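Local coordinates for protein pid-3 (PDB 7OCX) that belongs to the PETISCO complex of piRNA biogenesis and, through its RNA recognition motif domain, pairs with the corresponding domain of TOFU-6, at residues Gln31-Tyr36 with Val51-Lys56; Thr42-Gly45 with Ala49-Ala52. One frame throughout, in Å; residues are numbered along the deposited sequence.

Both contacts lie within one RNA recognition motif domain and draw on strand 48-53, their ranges overlapping at Val51 and Ala52; their centres are about 12 Å apart. Val51 packs in contact 1, while contact 2 uses Ala49 and Val50, nearer the turn. Contact 1 comes from the end of helix 26-32 and the loop after it, and packs Leu33 and Tyr36 of that loop against the helix-covered face of the sheet. Contact 2 joins strand 38-45, which follows that loop, to strand 48-53 in a beta hairpin, at the edge of the antiparallel sheet of this chain. Around contact 1 the chain also meets a second copy of itself and TOFU-6.

Contact 1: residues Gln31-Tyr36 with Val51-Lys56; sequences QLLTPY and VALENK
Tyr36 meets Leu53 through its CB rather than through its ring: Leu53 CD1 lies 4.2 Å from Tyr36 CB, while one face of the phenol carries Pro35 CD, 4.0 Å above the plane and displaced toward the rim. The ring itself leads away from strand 48-53 to helix 56-66, where it touches Gln58, Gln61 and Phe66 and its OH is hydrogen-bonded to Asp65. A tyrosine suits this place because its base can join the apolar core while its hydroxyl reaches a carboxylate on the helix.

Leu33 makes the other half of the contact. With CG anti to the carbonyl carbon (chi1 -63°), it extends toward the strand and meets Val51 tip to tip, Leu33 CD1 standing 3.8 Å from Val51 CG1. Leu33 CD1 is also 4.1 Å from Val51 CG2, so it faces both branches of the valine. Leu53 CD2 lies 4.3 Å from Leu33 CD1. Branched aliphatic groups fit here, since all four touching residues are buried and no hydrogen bond crosses between the segments. Ile17 and Phe66 also pack on Leu33, and Val38 on Val51 and Leu53.

The turn that presents Leu33 and Tyr36 is tied by its own bonds. Gln31 O accepts from both Thr34 N and Thr34 OG1, which approach from the same face of its carbonyl plane; the hydroxyl bond measures 2.9 Å from OG1 to O. A cis peptide before Pro35 makes Leu33-Tyr36 a type VI turn, closed by a bond from Tyr36 N to Leu33 O. Past the strand, Asn55 is the N-cap of helix 56-66, its OD1 accepting from Gln58 N. This is the hydrophobic core of an RNA recognition motif, formed where the first helix and its following loop pack with the second helix against the sheet.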
loop_
_atom_site.group_PDB
_atom_site.type_symbol
_atom_site.label_atom_id
_atom_site.label_comp_id
_atom_site.label_asym_id
_atom_site.label_seq_id
_atom_site.Cartn_x
_atom_site.Cartn_y
_atom_site.Cartn_z
ATOM N N GLN B 31 -0.013 1.782 4.134
ATOM C CA GLN B 31 0.353 1.331 2.801
ATOM C C GLN B 31 1.349 0.169 2.854
ATOM O O GLN B 31 1.306 -0.729 2.002
ATOM C CB GLN B 31 0.894 2.506 1.973
ATOM C CG GLN B 31 -0.191 3.567 1.636
ATOM C CD GLN B 31 0.395 4.782 0.934
ATOM O OE1 GLN B 31 1.440 5.286 1.342
ATOM N NE2 GLN B 31 -0.328 5.327 -0.042
ATOM N N LEU B 32 2.246 0.158 3.841
ATOM C CA LEU B 32 3.170 -0.970 4.001
ATOM C C LEU B 32 2.432 -2.290 4.225
ATOM O O LEU B 32 2.942 -3.373 3.876
ATOM C CB LEU B 32 4.118 -0.729 5.171
ATOM C CG LEU B 32 5.109 0.436 5.118
ATOM C CD1 LEU B 32 5.827 0.545 6.467
ATOM C CD2 LEU B 32 6.039 0.206 3.968
ATOM N N LEU B 33 1.238 -2.221 4.817
ATOM C CA LEU B 33 0.473 -3.388 5.223
ATOM C C LEU B 33 -0.607 -3.789 4.234
ATOM O O LEU B 33 -1.407 -4.688 4.548
ATOM C CB LEU B 33 -0.165 -3.132 6.596
ATOM C CG LEU B 33 0.845 -2.914 7.709
ATOM C CD1 LEU B 33 0.184 -2.350 8.973
ATOM C CD2 LEU B 33 1.587 -4.215 8.105
ATOM N N THR B 34 -0.667 -3.148 3.072
ATOM C CA THR B 34 -1.569 -3.571 2.013
ATOM C C THR B 34 -1.425 -5.067 1.784
ATOM O O THR B 34 -0.295 -5.556 1.640
ATOM C CB THR B 34 -1.246 -2.835 0.715
ATOM O OG1 THR B 34 -1.329 -1.443 0.989
ATOM C CG2 THR B 34 -2.233 -3.193 -0.392
ATOM N N PRO B 35 -2.536 -5.818 1.684
ATOM C CA PRO B 35 -3.941 -5.365 1.615
ATOM C C PRO B 35 -4.742 -5.464 2.921
ATOM O O PRO B 35 -5.952 -5.334 2.870
ATOM C CB PRO B 35 -4.531 -6.326 0.575
ATOM C CG PRO B 35 -3.837 -7.636 0.900
ATOM C CD PRO B 35 -2.425 -7.255 1.373
ATOM N N TYR B 36 -4.093 -5.706 4.060
ATOM C CA TYR B 36 -4.812 -5.981 5.299
ATOM C C TYR B 36 -5.539 -4.746 5.814
ATOM O O TYR B 36 -5.122 -3.602 5.589
ATOM C CB TYR B 36 -3.846 -6.552 6.361
ATOM C CG TYR B 36 -3.226 -7.815 5.834
ATOM C CD1 TYR B 36 -3.978 -8.987 5.743
ATOM C CD2 TYR B 36 -1.913 -7.843 5.366
ATOM C CE1 TYR B 36 -3.452 -10.139 5.219
ATOM C CE2 TYR B 36 -1.379 -8.997 4.841
ATOM C CZ TYR B 36 -2.157 -10.144 4.768
ATOM O OH TYR B 36 -1.648 -11.302 4.246
ATOM N N VAL B 51 -0.191 -1.162 15.453
ATOM C CA VAL B 51 -1.250 -1.116 14.443
ATOM C C VAL B 51 -2.353 -2.067 14.859
ATOM O O VAL B 51 -2.076 -3.211 15.226
ATOM C CB VAL B 51 -0.723 -1.500 13.046
ATOM C CG1 VAL B 51 -1.848 -1.533 12.045
ATOM C CG2 VAL B 51 0.394 -0.575 12.665
ATOM N N ALA B 52 -3.595 -1.609 14.782
ATOM C CA ALA B 52 -4.747 -2.481 14.968
ATOM C C ALA B 52 -5.269 -2.867 13.588
ATOM O O ALA B 52 -5.633 -1.994 12.796
ATOM C CB ALA B 52 -5.830 -1.800 15.801
ATOM N N LEU B 53 -5.227 -4.156 13.283
ATOM C CA LEU B 53 -5.813 -4.728 12.087
ATOM C C LEU B 53 -7.188 -5.274 12.435
ATOM O O LEU B 53 -7.608 -5.274 13.589
ATOM C CB LEU B 53 -4.912 -5.808 11.493
ATOM C CG LEU B 53 -3.479 -5.492 11.060
ATOM C CD1 LEU B 53 -2.866 -6.734 10.479
ATOM C CD2 LEU B 53 -3.497 -4.361 10.040
ATOM N N GLU B 54 -7.891 -5.782 11.436
ATOM C CA GLU B 54 -9.282 -6.178 11.648
ATOM C C GLU B 54 -9.404 -7.337 12.642
ATOM O O GLU B 54 -10.333 -7.365 13.457
ATOM C CB GLU B 54 -9.897 -6.547 10.292
ATOM C CG GLU B 54 -11.362 -6.965 10.288
ATOM C CD GLU B 54 -12.282 -5.911 10.852
ATOM O OE1 GLU B 54 -11.865 -4.733 10.946
ATOM O OE2 GLU B 54 -13.438 -6.258 11.188
ATOM N N ASN B 55 -8.486 -8.300 12.593
ATOM C CA ASN B 55 -8.620 -9.482 13.442
ATOM C C ASN B 55 -7.302 -10.241 13.494
ATOM O O ASN B 55 -6.319 -9.891 12.826
ATOM C CB ASN B 55 -9.769 -10.379 12.942
ATOM C CG ASN B 55 -9.540 -10.892 11.520
ATOM O OD1 ASN B 55 -8.466 -11.407 11.202
ATOM N ND2 ASN B 55 -10.546 -10.722 10.649
ATOM N N LYS B 56 -7.304 -11.306 14.296
ATOM C CA LYS B 56 -6.081 -12.036 14.589
ATOM C C LYS B 56 -5.577 -12.793 13.372
ATOM O O LYS B 56 -4.377 -13.060 13.264
ATOM C CB LYS B 56 -6.322 -13.002 15.745
ATOM C CG LYS B 56 -7.434 -14.010 15.482
ATOM C CD LYS B 56 -7.787 -14.866 16.700
ATOM C CE LYS B 56 -8.891 -15.879 16.382
ATOM N NZ LYS B 56 -9.314 -16.652 17.582
#

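Contact 2: residues Thr42-Gly45 with Ala49-Ala52; sequences TITG and AVVA
Thr44 and Val50 meet through their first torsions. In Val50, CG1 is anti to the backbone N (chi1 172°), which leaves CG2 anti to the carbonyl carbon and turned to Thr44. The two side chains cross at about a right angle, and Thr44 CG2 comes to 4.0 Å from Val50 CG2. The chi1 of 65° sets Thr44 OG1 between its backbone N and carbonyl carbon; this hydroxyl is hydrogen-bonded to Ser48 OG. Thr44 suits its place by offering a methyl to Val50 and a hydroxyl to Ser48.

The N-to-C directions of the short strand segments make an angle of 161°, an antiparallel pairing. Thr42 and Val50 form a hydrogen-bonded pair: Thr42 N reaches Val50 O at 2.9 Å, nearly straight, and Val50 N is 2.8 Å from Thr42 O. Both are branched at CB, which suits extended strands. This is the beta hairpin of strands 38-45 and 48-53, the second and third strands of the RNA recognition motif; toward the turn, a classic beta bulge sets Thr44 and Gly45 opposite the single Ser48.

Ile43 and Ala49 are a non-hydrogen-bonded pair whose side chains lie on the face opposite Thr42 and Val50, the one that helix 26-32 covers. Ala49 CB lies 3.4 Å from the backbone oxygen Thr42 O and 4.0 Å from Ile43 CA. Its small methyl suits this close fit, with Ile29 touching both Ala49 and Ile43.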
loop_
_atom_site.group_PDB
_atom_site.type_symbol
_atom_site.label_atom_id
_atom_site.label_comp_id
_atom_site.label_asym_id
_atom_site.label_seq_id
_atom_site.Cartn_x
_atom_site.Cartn_y
_atom_site.Cartn_z
ATOM N N THR B 42 -1.057 3.791 16.100
ATOM C CA THR B 42 -0.420 4.635 17.101
ATOM C C THR B 42 1.079 4.667 16.829
ATOM O O THR B 42 1.765 3.651 16.970
ATOM C CB THR B 42 -0.703 4.123 18.508
ATOM O OG1 THR B 42 -2.115 4.106 18.743
ATOM C CG2 THR B 42 -0.048 5.012 19.534
ATOM N N ILE B 43 1.587 5.834 16.443
ATOM C CA ILE B 43 3.016 5.988 16.227
ATOM C C ILE B 43 3.729 5.980 17.572
ATOM O O ILE B 43 3.262 6.577 18.557
ATOM C CB ILE B 43 3.280 7.273 15.423
ATOM C CG1 ILE B 43 2.885 7.036 13.957
ATOM C CG2 ILE B 43 4.736 7.689 15.487
ATOM C CD1 ILE B 43 3.002 8.247 13.047
ATOM N N THR B 44 4.842 5.258 17.630
ATOM C CA THR B 44 5.616 5.083 18.856
ATOM C C THR B 44 7.050 5.546 18.671
ATOM O O THR B 44 7.865 5.396 19.583
ATOM C CB THR B 44 5.601 3.616 19.292
ATOM O OG1 THR B 44 6.281 2.824 18.314
ATOM C CG2 THR B 44 4.171 3.129 19.449
ATOM N N GLY B 45 7.365 6.105 17.511
ATOM C CA GLY B 45 8.669 6.654 17.208
ATOM C C GLY B 45 8.710 6.884 15.720
ATOM O O GLY B 45 7.822 6.463 14.985
ATOM N N ALA B 49 5.597 1.712 15.083
ATOM C CA ALA B 49 4.211 1.986 15.417
ATOM C C ALA B 49 3.555 0.721 15.943
ATOM O O ALA B 49 4.096 -0.387 15.838
ATOM C CB ALA B 49 3.445 2.518 14.204
ATOM N N VAL B 50 2.388 0.902 16.552
ATOM C CA VAL B 50 1.511 -0.203 16.914
ATOM C C VAL B 50 0.242 -0.070 16.076
ATOM O O VAL B 50 -0.330 1.024 15.984
ATOM C CB VAL B 50 1.197 -0.217 18.421
ATOM C CG1 VAL B 50 0.127 -1.269 18.652
ATOM C CG2 VAL B 50 2.445 -0.500 19.275
ATOM N N VAL B 51 -0.191 -1.162 15.453
ATOM C CA VAL B 51 -1.250 -1.116 14.443
ATOM C C VAL B 51 -2.353 -2.067 14.859
ATOM O O VAL B 51 -2.076 -3.211 15.226
ATOM C CB VAL B 51 -0.723 -1.500 13.046
ATOM C CG1 VAL B 51 -1.848 -1.533 12.045
ATOM C CG2 VAL B 51 0.394 -0.575 12.665
ATOM N N ALA B 52 -3.595 -1.609 14.782
ATOM C CA ALA B 52 -4.747 -2.481 14.968
ATOM C C ALA B 52 -5.269 -2.867 13.588
ATOM O O ALA B 52 -5.633 -1.994 12.796
ATOM C CB ALA B 52 -5.830 -1.800 15.801
#